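Local coordinates for Thiol:disulfide interchange protein DsbL (Escherichia coli, PDB 3C7M) that introduces disulfide bonds by passing its own to other proteins and, together with its partner DsbI, forms an essential disulfide in the arylsulfate sulfotransferase AssT, at residues 72-77 with 137-142; 6-11 with 158-163; 119-124 with 130-135; 23-28 with 95-100. One frame throughout, in Å; residues are numbered along the deposited sequence.

Contact 1. Residues 72-77 with 137-142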
loop_
_atom_site.group_PDB
_atom_site.type_symbol
_atom_site.label_atom_id
_atom_site.label_comp_id
_atom_site.label_asym_id
_atom_site.label_seq_id
_atom_site.Cartn_x
_atom_site.Cartn_y
_atom_site.Cartn_z
ATOM N N PHE A 72 -7.801 -1.030 5.224
ATOM C CA PHE A 72 -6.768 -1.801 4.532
ATOM C C PHE A 72 -6.076 -2.812 5.441
ATOM O O PHE A 72 -5.814 -3.930 5.007
ATOM C CB PHE A 72 -5.724 -0.892 3.881
ATOM C CG PHE A 72 -6.266 0.013 2.797
ATOM C CD1 PHE A 72 -7.321 -0.385 1.964
ATOM C CD2 PHE A 72 -5.675 1.253 2.582
ATOM C CE1 PHE A 72 -7.799 0.466 0.965
ATOM C CE2 PHE A 72 -6.142 2.107 1.578
ATOM C CZ PHE A 72 -7.194 1.713 0.764
ATOM N N ALA A 73 -5.792 -2.427 6.690
ATOM C CA ALA A 73 -5.152 -3.344 7.641
ATOM C C ALA A 73 -6.049 -4.546 7.907
ATOM O O ALA A 73 -5.585 -5.691 7.947
ATOM C CB ALA A 73 -4.803 -2.633 8.950
ATOM N N VAL A 74 -7.341 -4.289 8.074
ATOM C CA VAL A 74 -8.289 -5.388 8.292
ATOM C C VAL A 74 -8.306 -6.317 7.078
ATOM O O VAL A 74 -8.173 -7.536 7.211
ATOM C CB VAL A 74 -9.701 -4.864 8.622
ATOM C CG1 VAL A 74 -10.752 -5.959 8.422
ATOM C CG2 VAL A 74 -9.735 -4.332 10.056
ATOM N N LEU A 75 -8.423 -5.739 5.886
ATOM C CA LEU A 75 -8.619 -6.563 4.695
ATOM C C LEU A 75 -7.363 -7.306 4.264
ATOM O O LEU A 75 -7.455 -8.443 3.812
ATOM C CB LEU A 75 -9.217 -5.743 3.547
ATOM C CG LEU A 75 -10.590 -5.132 3.863
ATOM C CD1 LEU A 75 -11.040 -4.214 2.748
ATOM C CD2 LEU A 75 -11.662 -6.199 4.162
ATOM N N ILE A 76 -6.200 -6.678 4.428
ATOM C CA ILE A 76 -4.924 -7.357 4.144
ATOM C C ILE A 76 -4.743 -8.560 5.056
ATOM O O ILE A 76 -4.374 -9.637 4.601
ATOM C CB ILE A 76 -3.706 -6.401 4.241
ATOM C CG1 ILE A 76 -3.682 -5.497 3.018
ATOM C CG2 ILE A 76 -2.390 -7.193 4.299
ATOM C CD1 ILE A 76 -2.744 -4.309 3.149
ATOM N N ASN A 77 -5.010 -8.375 6.341
ATOM C CA ASN A 77 -4.911 -9.489 7.284
ATOM C C ASN A 77 -5.882 -10.625 6.978
ATOM O O ASN A 77 -5.513 -11.797 7.065
ATOM C CB ASN A 77 -5.016 -8.988 8.719
ATOM C CG ASN A 77 -3.682 -8.465 9.237
ATOM O OD1 ASN A 77 -2.794 -9.249 9.600
ATOM N ND2 ASN A 77 -3.519 -7.142 9.248
ATOM N N ALA A 137 -15.227 -5.780 14.546
ATOM C CA ALA A 137 -14.663 -6.910 15.282
ATOM C C ALA A 137 -13.205 -7.162 14.893
ATOM O O ALA A 137 -12.352 -7.344 15.762
ATOM C CB ALA A 137 -15.505 -8.160 15.050
ATOM N N ALA A 138 -12.924 -7.149 13.589
ATOM C CA ALA A 138 -11.589 -7.463 13.069
ATOM C C ALA A 138 -10.552 -6.410 13.442
ATOM O O ALA A 138 -9.379 -6.725 13.656
ATOM C CB ALA A 138 -11.640 -7.638 11.557
ATOM N N LEU A 139 -10.996 -5.161 13.525
ATOM C CA LEU A 139 -10.119 -4.049 13.845
ATOM C C LEU A 139 -9.530 -4.190 15.252
ATOM O O LEU A 139 -8.431 -3.710 15.511
ATOM C CB LEU A 139 -10.881 -2.730 13.685
ATOM C CG LEU A 139 -10.144 -1.406 13.885
ATOM C CD1 LEU A 139 -8.972 -1.275 12.925
ATOM C CD2 LEU A 139 -11.117 -0.259 13.720
ATOM N N LYS A 140 -10.245 -4.890 16.136
ATOM C CA LYS A 140 -9.799 -5.084 17.520
ATOM C C LYS A 140 -8.687 -6.121 17.664
ATOM O O LYS A 140 -8.029 -6.178 18.712
ATOM C CB LYS A 140 -10.977 -5.486 18.419
ATOM C CG LYS A 140 -12.022 -4.410 18.623
ATOM C CD LYS A 140 -13.217 -4.976 19.372
ATOM C CE LYS A 140 -14.387 -4.012 19.355
ATOM N NZ LYS A 140 -15.610 -4.627 19.952
ATOM N N GLU A 141 -8.478 -6.935 16.630
ATOM C CA GLU A 141 -7.532 -8.055 16.694
ATOM C C GLU A 141 -6.072 -7.594 16.738
ATOM O O GLU A 141 -5.699 -6.641 16.043
ATOM C CB GLU A 141 -7.750 -9.026 15.531
ATOM C CG GLU A 141 -9.131 -9.684 15.515
ATOM C CD GLU A 141 -9.314 -10.699 16.625
ATOM O OE1 GLU A 141 -8.568 -11.702 16.644
ATOM O OE2 GLU A 141 -10.210 -10.500 17.473
ATOM N N PRO A 142 -5.243 -8.262 17.569
ATOM C CA PRO A 142 -3.834 -7.918 17.705
ATOM C C PRO A 142 -3.067 -7.823 16.387
ATOM O O PRO A 142 -2.282 -6.894 16.230
ATOM C CB PRO A 142 -3.273 -9.055 18.567
ATOM C CG PRO A 142 -4.429 -9.480 19.379
ATOM C CD PRO A 142 -5.613 -9.376 18.463
#
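V74 lays its CG2 methyl over one face of the A138-L139 peptide group. V74 CG2 is 3.8 Å from L139 N and stands above the plane. No aromatic ring takes part between residues 72-77 and 137-142. The other methyl of V74, CG1, meets the A138 side chain, with V74 CG1 to A138 CB at 3.7 Å. V74 has CG1 anti to its own backbone N (chi1 162°), which spreads the two methyls along helix 132-139: CG1 goes to A138 and CG2 to L139. V74 CG2 also lies 4.1 Å from L139 CB. L139 CD1 is a looser neighbour of the same methyl.

A second flat group, the amide of N77, lies on the same helix as V74 but does not touch 137-142. It folds back on its own helix, and N77 ND2 donates to A73 O at 2.8 Å (N-H...O angle 164°). That oxygen also accepts from N77 N, and the two donors reach it from opposite faces of the carbonyl plane. ND2 is further bonded to T147 OG1 of helix 142-150. The contact belongs to the helical domain that the DsbA-like proteins insert into the thioredoxin fold. It joins the long helix 65-81 to the C-terminal part of helix 132-139. E141 then takes the N-cap position of helix 142-150. M130 also packs on V74.

The contact is van der Waals in kind: two methyls meet A138 CB, L139 CB and one face of a peptide group. The fit rests on shape and burial, not on directed bonds.

Contact 2. Residues 6-11 with 158-163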
loop_
_atom_site.group_PDB
_atom_site.type_symbol
_atom_site.label_atom_id
_atom_site.label_comp_id
_atom_site.label_asym_id
_atom_site.label_seq_id
_atom_site.Cartn_x
_atom_site.Cartn_y
_atom_site.Cartn_z
ATOM N N ASP A 6 18.384 5.965 -9.541
ATOM C CA ASP A 6 17.352 4.929 -9.581
ATOM C C ASP A 6 16.796 4.604 -8.201
ATOM O O ASP A 6 15.631 4.223 -8.066
ATOM C CB ASP A 6 17.899 3.680 -10.262
ATOM C CG ASP A 6 18.283 3.942 -11.702
ATOM O OD1 ASP A 6 17.371 4.191 -12.515
ATOM O OD2 ASP A 6 19.492 3.915 -12.009
ATOM N N TYR A 7 17.637 4.763 -7.183
ATOM C CA TYR A 7 17.261 4.447 -5.818
ATOM C C TYR A 7 18.158 5.194 -4.844
ATOM O O TYR A 7 19.178 5.771 -5.232
ATOM C CB TYR A 7 17.362 2.935 -5.566
ATOM C CG TYR A 7 18.781 2.404 -5.560
ATOM C CD1 TYR A 7 19.420 2.058 -6.752
ATOM C CD2 TYR A 7 19.488 2.259 -4.368
ATOM C CE1 TYR A 7 20.728 1.577 -6.753
ATOM C CE2 TYR A 7 20.794 1.777 -4.358
ATOM C CZ TYR A 7 21.407 1.443 -5.554
ATOM O OH TYR A 7 22.698 0.969 -5.543
ATOM N N MET A 8 17.766 5.171 -3.578
ATOM C CA MET A 8 18.597 5.675 -2.487
ATOM C C MET A 8 18.522 4.705 -1.310
ATOM O O MET A 8 17.653 3.822 -1.268
ATOM C CB MET A 8 18.201 7.105 -2.094
ATOM C CG MET A 8 16.754 7.295 -1.641
ATOM S SD MET A 8 16.441 6.874 0.088
ATOM C CE MET A 8 17.362 8.146 0.960
ATOM N N VAL A 9 19.449 4.850 -0.370
ATOM C CA VAL A 9 19.485 4.007 0.814
ATOM C C VAL A 9 18.907 4.789 1.989
ATOM O O VAL A 9 19.395 5.871 2.328
ATOM C CB VAL A 9 20.924 3.536 1.155
ATOM C CG1 VAL A 9 20.910 2.604 2.356
ATOM C CG2 VAL A 9 21.561 2.838 -0.051
ATOM N N LEU A 10 17.857 4.237 2.595
ATOM C CA LEU A 10 17.229 4.849 3.762
ATOM C C LEU A 10 18.208 4.880 4.926
ATOM O O LEU A 10 18.817 3.861 5.264
ATOM C CB LEU A 10 15.973 4.072 4.182
ATOM C CG LEU A 10 14.775 4.054 3.223
ATOM C CD1 LEU A 10 13.711 3.092 3.722
ATOM C CD2 LEU A 10 14.193 5.441 3.043
ATOM N N GLU A 11 18.366 6.046 5.546
ATOM C CA GLU A 11 19.246 6.142 6.711
ATOM C C GLU A 11 18.613 5.432 7.905
ATOM O O GLU A 11 19.314 4.833 8.726
ATOM C CB GLU A 11 19.596 7.598 7.038
ATOM C CG GLU A 11 20.708 7.764 8.090
ATOM C CD GLU A 11 22.047 7.169 7.666
ATOM O OE1 GLU A 11 22.331 7.109 6.450
ATOM O OE2 GLU A 11 22.819 6.759 8.557
ATOM N N ALA A 158 7.893 8.548 3.458
ATOM C CA ALA A 158 7.232 9.421 2.492
ATOM C C ALA A 158 7.926 10.778 2.298
ATOM O O ALA A 158 7.733 11.426 1.270
ATOM C CB ALA A 158 5.756 9.615 2.861
ATOM N N LYS A 159 8.719 11.195 3.284
ATOM C CA LYS A 159 9.446 12.476 3.233
ATOM C C LYS A 159 10.479 12.571 2.124
ATOM O O LYS A 159 10.767 13.666 1.620
ATOM C CB LYS A 159 10.200 12.709 4.538
ATOM C CG LYS A 159 9.342 12.999 5.734
ATOM C CD LYS A 159 10.238 13.113 6.943
ATOM C CE LYS A 159 9.448 13.455 8.181
ATOM N NZ LYS A 159 10.363 13.606 9.336
ATOM N N ILE A 160 11.069 11.433 1.771
ATOM C CA ILE A 160 12.217 11.416 0.873
ATOM C C ILE A 160 11.831 11.838 -0.541
ATOM O O ILE A 160 12.423 12.768 -1.098
ATOM C CB ILE A 160 12.913 10.046 0.894
ATOM C CG1 ILE A 160 13.553 9.832 2.261
ATOM C CG2 ILE A 160 13.983 9.964 -0.190
ATOM C CD1 ILE A 160 13.202 8.547 2.904
ATOM N N GLN A 161 10.830 11.172 -1.114
ATOM C CA GLN A 161 10.405 11.491 -2.477
ATOM C C GLN A 161 8.903 11.294 -2.689
ATOM O O GLN A 161 8.441 11.066 -3.808
ATOM C CB GLN A 161 11.247 10.710 -3.504
ATOM C CG GLN A 161 11.309 9.193 -3.277
ATOM C CD GLN A 161 10.227 8.458 -4.033
ATOM O OE1 GLN A 161 10.186 8.491 -5.267
ATOM N NE2 GLN A 161 9.336 7.797 -3.303
ATOM N N GLY A 162 8.145 11.417 -1.600
ATOM C CA GLY A 162 6.690 11.348 -1.656
ATOM C C GLY A 162 6.168 9.929 -1.703
ATOM O O GLY A 162 6.874 8.981 -1.362
ATOM N N VAL A 163 4.914 9.796 -2.116
ATOM C CA VAL A 163 4.328 8.491 -2.392
ATOM C C VAL A 163 3.924 8.421 -3.869
ATOM O O VAL A 163 3.620 9.451 -4.477
ATOM C CB VAL A 163 3.129 8.165 -1.453
ATOM C CG1 VAL A 163 3.619 7.868 -0.041
ATOM C CG2 VAL A 163 2.099 9.296 -1.447
#
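The thioredoxin fold sets strand 7-9 at one border of its central sheet, and here that border meets the weakly bonded C-terminal part of helix 154-161. M8 and L10 of the border segment both reach I160. The strand pairs with strand 172-174, and M8 and L10 are backbone-bonded to L173 and K171. The L173 side chain touches M8, L10 and I160, so the three share one apolar patch. After I160 the chain leaves the helix at G162, which has positive phi, and runs into P164. By family resemblance P164 is probably the cis-proline that precedes the next strand.

I160 uses two separate methyls. Its CG2 faces M8, and the thioether chain bends round it. M8 CG sits between its backbone N and carbonyl carbon (chi1 59°), and the chain turns again at chi2 and chi3. CG, SD and CE are thus all at the same methyl: I160 CG2 is 4.0 Å from M8 SD and also 4.0 Å from M8 CE. The two side chains cross obliquely. All contacts between the segments are apolar.

The other branch of I160 goes to L10, which approaches with CD2. I160 chi2 is 129°, far from a staggered value, and this makes the exact place of the methyl somewhat doubtful. As modelled, L10 CD2 and I160 CD1 are 3.3 Å apart, tighter than normal van der Waals contact.

Contact 3. Residues 119-124 with 130-135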
loop_
_atom_site.group_PDB
_atom_site.type_symbol
_atom_site.label_atom_id
_atom_site.label_comp_id
_atom_site.label_asym_id
_atom_site.label_seq_id
_atom_site.Cartn_x
_atom_site.Cartn_y
_atom_site.Cartn_z
ATOM N N ALA A 119 -19.550 6.940 6.171
ATOM C CA ALA A 119 -19.711 6.881 4.721
ATOM C C ALA A 119 -18.411 6.484 4.047
ATOM O O ALA A 119 -18.419 5.690 3.104
ATOM C CB ALA A 119 -20.193 8.199 4.183
ATOM N N PHE A 120 -17.289 7.022 4.522
ATOM C CA PHE A 120 -16.006 6.638 3.939
ATOM C C PHE A 120 -15.756 5.143 4.125
ATOM O O PHE A 120 -15.415 4.428 3.180
ATOM C CB PHE A 120 -14.842 7.436 4.533
ATOM C CG PHE A 120 -13.510 7.045 3.967
ATOM C CD1 PHE A 120 -13.038 7.647 2.801
ATOM C CD2 PHE A 120 -12.735 6.056 4.574
ATOM C CE1 PHE A 120 -11.817 7.292 2.242
ATOM C CE2 PHE A 120 -11.501 5.686 4.020
ATOM C CZ PHE A 120 -11.038 6.310 2.858
ATOM N N ILE A 121 -15.936 4.669 5.347
ATOM C CA ILE A 121 -15.717 3.254 5.639
ATOM C C ILE A 121 -16.641 2.376 4.775
ATOM O O ILE A 121 -16.200 1.356 4.226
ATOM C CB ILE A 121 -15.873 2.983 7.147
ATOM C CG1 ILE A 121 -14.666 3.553 7.905
ATOM C CG2 ILE A 121 -16.014 1.489 7.424
ATOM C CD1 ILE A 121 -14.910 3.746 9.398
ATOM N N LYS A 122 -17.902 2.794 4.637
ATOM C CA LYS A 122 -18.894 2.034 3.865
ATOM C C LYS A 122 -18.431 1.820 2.426
ATOM O O LYS A 122 -18.586 0.729 1.873
ATOM C CB LYS A 122 -20.255 2.745 3.875
ATOM C CG LYS A 122 -21.362 1.967 3.182
ATOM C CD LYS A 122 -22.733 2.584 3.435
ATOM C CE LYS A 122 -23.853 1.671 2.932
ATOM N NZ LYS A 122 -23.898 1.627 1.444
ATOM N N THR A 123 -17.853 2.856 1.823
ATOM C CA THR A 123 -17.412 2.772 0.436
ATOM C C THR A 123 -16.455 1.595 0.259
ATOM O O THR A 123 -16.631 0.763 -0.636
ATOM C CB THR A 123 -16.757 4.073 -0.026
ATOM O OG1 THR A 123 -17.763 5.091 -0.112
ATOM C CG2 THR A 123 -16.112 3.886 -1.399
ATOM N N GLY A 124 -15.485 1.496 1.162
ATOM C CA GLY A 124 -14.501 0.425 1.090
ATOM C C GLY A 124 -15.053 -0.934 1.438
ATOM O O GLY A 124 -14.781 -1.911 0.733
ATOM N N MET A 130 -17.585 -6.801 2.893
ATOM C CA MET A 130 -17.474 -6.993 4.333
ATOM C C MET A 130 -18.502 -6.139 5.053
ATOM O O MET A 130 -18.721 -4.975 4.687
ATOM C CB MET A 130 -16.054 -6.665 4.835
ATOM C CG MET A 130 -15.899 -6.793 6.356
ATOM S SD MET A 130 -14.221 -6.512 6.957
ATOM C CE MET A 130 -13.498 -8.132 6.766
ATOM N N SER A 131 -19.137 -6.720 6.068
ATOM C CA SER A 131 -20.092 -5.982 6.888
ATOM C C SER A 131 -19.387 -5.040 7.855
ATOM O O SER A 131 -18.244 -5.277 8.273
ATOM C CB SER A 131 -21.017 -6.937 7.666
ATOM O OG SER A 131 -20.316 -7.625 8.690
ATOM N N GLN A 132 -20.082 -3.964 8.209
ATOM C CA GLN A 132 -19.604 -3.035 9.227
ATOM C C GLN A 132 -19.284 -3.757 10.533
ATOM O O GLN A 132 -18.233 -3.532 11.127
ATOM C CB GLN A 132 -20.635 -1.934 9.472
ATOM C CG GLN A 132 -20.153 -0.829 10.411
ATOM C CD GLN A 132 -19.019 0.002 9.830
ATOM O OE1 GLN A 132 -18.936 0.206 8.618
ATOM N NE2 GLN A 132 -18.145 0.496 10.699
ATOM N N ALA A 133 -20.190 -4.635 10.965
ATOM C CA ALA A 133 -19.986 -5.391 12.198
ATOM C C ALA A 133 -18.704 -6.226 12.144
ATOM O O ALA A 133 -17.924 -6.231 13.100
ATOM C CB ALA A 133 -21.201 -6.277 12.496
ATOM N N ASP A 134 -18.475 -6.908 11.021
ATOM C CA ASP A 134 -17.269 -7.731 10.870
ATOM C C ASP A 134 -15.990 -6.899 10.891
ATOM O O ASP A 134 -14.999 -7.292 11.512
ATOM C CB ASP A 134 -17.332 -8.578 9.602
ATOM C CG ASP A 134 -18.250 -9.777 9.741
ATOM O OD1 ASP A 134 -18.863 -9.956 10.817
ATOM O OD2 ASP A 134 -18.345 -10.550 8.773
ATOM N N PHE A 135 -16.021 -5.749 10.221
ATOM C CA PHE A 135 -14.896 -4.818 10.238
ATOM C C PHE A 135 -14.572 -4.361 11.664
ATOM O O PHE A 135 -13.408 -4.357 12.082
ATOM C CB PHE A 135 -15.205 -3.617 9.336
ATOM C CG PHE A 135 -14.312 -2.432 9.569
ATOM C CD1 PHE A 135 -12.981 -2.457 9.159
ATOM C CD2 PHE A 135 -14.799 -1.287 10.202
ATOM C CE1 PHE A 135 -12.145 -1.357 9.374
ATOM C CE2 PHE A 135 -13.970 -0.183 10.423
ATOM C CZ PHE A 135 -12.637 -0.227 10.006
#
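I121 pushes its CG2 methyl against the ring of F135 and the amide end of Q132. I121 CG2 is 4.0 Å from F135 CE2 and comes at the ring obliquely. I121 CD1 adds a looser touch at 4.2 Å from the same F135 CE2. Both F135 and Q132 cross the isoleucine at about a right angle. Q132 starts with CG anti to its backbone N (chi1 -174°), then bends at chi2, and this swings the amide back to I121. Its oxygen is the nearer atom, with Q132 OE1 to I121 CG2 at 3.4 Å. The amide nitrogen finds its polar partner elsewhere: Q132 NE2 is hydrogen-bonded to E136 OE2, one turn on.

The two segments lie on consecutive helices of the helical domain of this DsbA-like protein, joined by a short turn and steeply inclined to each other. S131 is the N-cap of helix 132-139: D134 N donates to S131 OG at 3.1 Å, with an N-H...O angle of 155°. L125 touches both Q132 and F135 from the end of helix 117-128. On another side of that helix, F120 turns into an aromatic cluster with Y64 and W111.

Contact 4. Residues 23-28 with 95-100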
loop_
_atom_site.group_PDB
_atom_site.type_symbol
_atom_site.label_atom_id
_atom_site.label_comp_id
_atom_site.label_asym_id
_atom_site.label_seq_id
_atom_site.Cartn_x
_atom_site.Cartn_y
_atom_site.Cartn_z
ATOM N N LYS A 23 5.326 -1.142 -0.422
ATOM C CA LYS A 23 4.864 0.016 -1.170
ATOM C C LYS A 23 4.118 0.943 -0.230
ATOM O O LYS A 23 3.002 0.632 0.204
ATOM C CB LYS A 23 3.972 -0.374 -2.349
ATOM C CG LYS A 23 3.542 0.839 -3.172
ATOM C CD LYS A 23 2.333 0.560 -4.034
ATOM C CE LYS A 23 1.135 0.258 -3.145
ATOM N NZ LYS A 23 -0.130 0.686 -3.785
ATOM N N VAL A 24 4.746 2.065 0.101
ATOM C CA VAL A 24 4.071 3.092 0.887
ATOM C C VAL A 24 3.146 3.855 -0.052
ATOM O O VAL A 24 3.568 4.328 -1.107
ATOM C CB VAL A 24 5.058 4.047 1.591
ATOM C CG1 VAL A 24 4.288 5.026 2.483
ATOM C CG2 VAL A 24 6.064 3.243 2.420
ATOM N N PHE A 25 1.871 3.950 0.309
ATOM C CA PHE A 25 0.908 4.614 -0.568
ATOM C C PHE A 25 -0.173 5.306 0.237
ATOM O O PHE A 25 -0.279 5.111 1.448
ATOM C CB PHE A 25 0.288 3.614 -1.559
ATOM C CG PHE A 25 -0.790 2.752 -0.959
ATOM C CD1 PHE A 25 -0.485 1.786 0.012
ATOM C CD2 PHE A 25 -2.117 2.924 -1.338
ATOM C CE1 PHE A 25 -1.491 1.002 0.584
ATOM C CE2 PHE A 25 -3.119 2.139 -0.767
ATOM C CZ PHE A 25 -2.800 1.181 0.187
ATOM N N SER A 26 -0.955 6.130 -0.454
ATOM C CA SER A 26 -2.149 6.752 0.129
ATOM C C SER A 26 -3.286 6.676 -0.864
ATOM O O SER A 26 -3.081 6.890 -2.060
ATOM C CB SER A 26 -1.886 8.224 0.450
ATOM O OG SER A 26 -3.104 8.916 0.699
ATOM N N TYR A 27 -4.491 6.393 -0.375
ATOM C CA TYR A 27 -5.674 6.392 -1.231
ATOM C C TYR A 27 -5.835 7.744 -1.956
ATOM O O TYR A 27 -6.397 7.806 -3.057
ATOM C CB TYR A 27 -6.932 6.077 -0.403
ATOM C CG TYR A 27 -7.426 7.262 0.401
ATOM C CD1 TYR A 27 -6.838 7.601 1.618
ATOM C CD2 TYR A 27 -8.466 8.059 -0.076
ATOM C CE1 TYR A 27 -7.271 8.709 2.344
ATOM C CE2 TYR A 27 -8.909 9.155 0.643
ATOM C CZ TYR A 27 -8.314 9.476 1.841
ATOM O OH TYR A 27 -8.770 10.560 2.545
ATOM N N ALA A 28 -5.343 8.817 -1.334
ATOM C CA ALA A 28 -5.569 10.181 -1.831
ATOM C C ALA A 28 -4.488 10.665 -2.798
ATOM O O ALA A 28 -4.507 11.820 -3.240
ATOM C CB ALA A 28 -5.714 11.138 -0.666
ATOM N N LYS A 95 -10.184 -4.920 -3.778
ATOM C CA LYS A 95 -11.487 -4.348 -4.083
ATOM C C LYS A 95 -11.686 -3.016 -3.372
ATOM O O LYS A 95 -12.127 -2.039 -3.987
ATOM C CB LYS A 95 -12.595 -5.326 -3.709
ATOM C CG LYS A 95 -12.637 -6.557 -4.605
ATOM C CD LYS A 95 -13.723 -7.526 -4.176
ATOM C CE LYS A 95 -13.733 -8.771 -5.055
ATOM N NZ LYS A 95 -14.758 -9.748 -4.571
ATOM N N ALA A 96 -11.359 -2.973 -2.081
ATOM C CA ALA A 96 -11.488 -1.729 -1.331
ATOM C C ALA A 96 -10.550 -0.649 -1.861
ATOM O O ALA A 96 -10.953 0.510 -2.013
ATOM C CB ALA A 96 -11.246 -1.958 0.155
ATOM N N LYS A 97 -9.302 -1.029 -2.149
ATOM C CA LYS A 97 -8.302 -0.071 -2.614
ATOM C C LYS A 97 -8.748 0.609 -3.902
ATOM O O LYS A 97 -8.709 1.831 -4.012
ATOM C CB LYS A 97 -6.948 -0.753 -2.803
ATOM C CG LYS A 97 -5.852 0.185 -3.310
ATOM C CD LYS A 97 -4.496 -0.521 -3.482
ATOM C CE LYS A 97 -4.599 -1.780 -4.322
ATOM N NZ LYS A 97 -3.265 -2.220 -4.867
ATOM N N PHE A 98 -9.214 -0.179 -4.862
ATOM C CA PHE A 98 -9.644 0.428 -6.112
ATOM C C PHE A 98 -10.953 1.191 -6.000
ATOM O O PHE A 98 -11.157 2.168 -6.735
ATOM C CB PHE A 98 -9.616 -0.570 -7.262
ATOM C CG PHE A 98 -8.235 -0.802 -7.784
ATOM C CD1 PHE A 98 -7.607 0.166 -8.568
ATOM C CD2 PHE A 98 -7.539 -1.953 -7.451
ATOM C CE1 PHE A 98 -6.314 -0.027 -9.027
ATOM C CE2 PHE A 98 -6.249 -2.159 -7.922
ATOM C CZ PHE A 98 -5.644 -1.197 -8.716
ATOM N N ALA A 99 -11.809 0.780 -5.065
ATOM C CA ALA A 99 -13.039 1.524 -4.801
ATOM C C ALA A 99 -12.709 2.922 -4.279
ATOM O O ALA A 99 -13.333 3.905 -4.695
ATOM C CB ALA A 99 -13.922 0.780 -3.820
ATOM N N TYR A 100 -11.735 3.012 -3.372
ATOM C CA TYR A 100 -11.323 4.319 -2.858
ATOM C C TYR A 100 -10.647 5.166 -3.917
ATOM O O TYR A 100 -10.908 6.358 -4.006
ATOM C CB TYR A 100 -10.418 4.190 -1.625
ATOM C CG TYR A 100 -11.179 3.801 -0.382
ATOM C CD1 TYR A 100 -12.294 4.526 0.033
ATOM C CD2 TYR A 100 -10.779 2.713 0.384
ATOM C CE1 TYR A 100 -13.001 4.166 1.186
ATOM C CE2 TYR A 100 -11.469 2.346 1.527
ATOM C CZ TYR A 100 -12.581 3.079 1.928
ATOM O OH TYR A 100 -13.264 2.701 3.068
#
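K23 NZ and K97 NZ come together at one carboxylate oxygen outside the two segments, OD2 of D36. D36 is salt-bridged to K23, while its ion pair with K97 is long and weak. The two ammonium nitrogens, K23 NZ and K97 NZ, lie 4.4 Å apart. D36 probably offsets this buried pair of positive charges. The setting is the heart of the thioredoxin fold. Strand 20-25 is an inner strand of the sheet, between 165-168 and 52-57, and leads to the redox-active C29 and C32, which are not disulfide-bonded in this reduced structure. D36 belongs to helix 30-38, which carries C32. Helix 92-106, from the helical domain, packs against the strand's end.

The aliphatic part of K97 makes the apolar contact. The chain is extended as far as chi2 and bends at chi3 (52°). Its CD approaches the F25 ring obliquely, with K97 CD to F25 CE2 at 4.0 Å. F25 touches the redox-active CxxC residues, so K97 lies one residue removed from them.

Further along, Y27 and Y100 meet through their first side-chain carbons, Y27 CB to Y100 CB at 4.1 Å. Each hydroxyl is held outside the pair: Y27 OH by the backbone N of Y64, Y100 OH by the carbonyl of F120. F120 stacks on the Y100 ring and meets that of Y27 edge-to-face.

After the strand, A28 N donates to S26 OG at 3.0 Å (N-H...O angle 154°), an ST turn. This turn precedes C29, and A28 CB stands 3.9 Å above the centre of the Y27 ring.

Contact 4 is the core of the set: all its touching residues are buried, and it alone brings charged groups together. Contacts 1, 2 and 3 are partly buried and lie farther out. Contacts 1 and 3 share helix 132-139 and meet where V74 packs on F135 and L75 on M130. Contact 4 joins contact 1 through F72, which packs on F25 and Y100, and through L75 on A96. Contact 2 lies across the chain's centre from contacts 1 and 3, about 28 Å and 33 Å away between centres. It reaches contact 4 through V163, beside strand 20-25. Contact 2 is wholly apolar, contact 1 sets methyls on a peptide face, and contact 3 adds a side-chain amide.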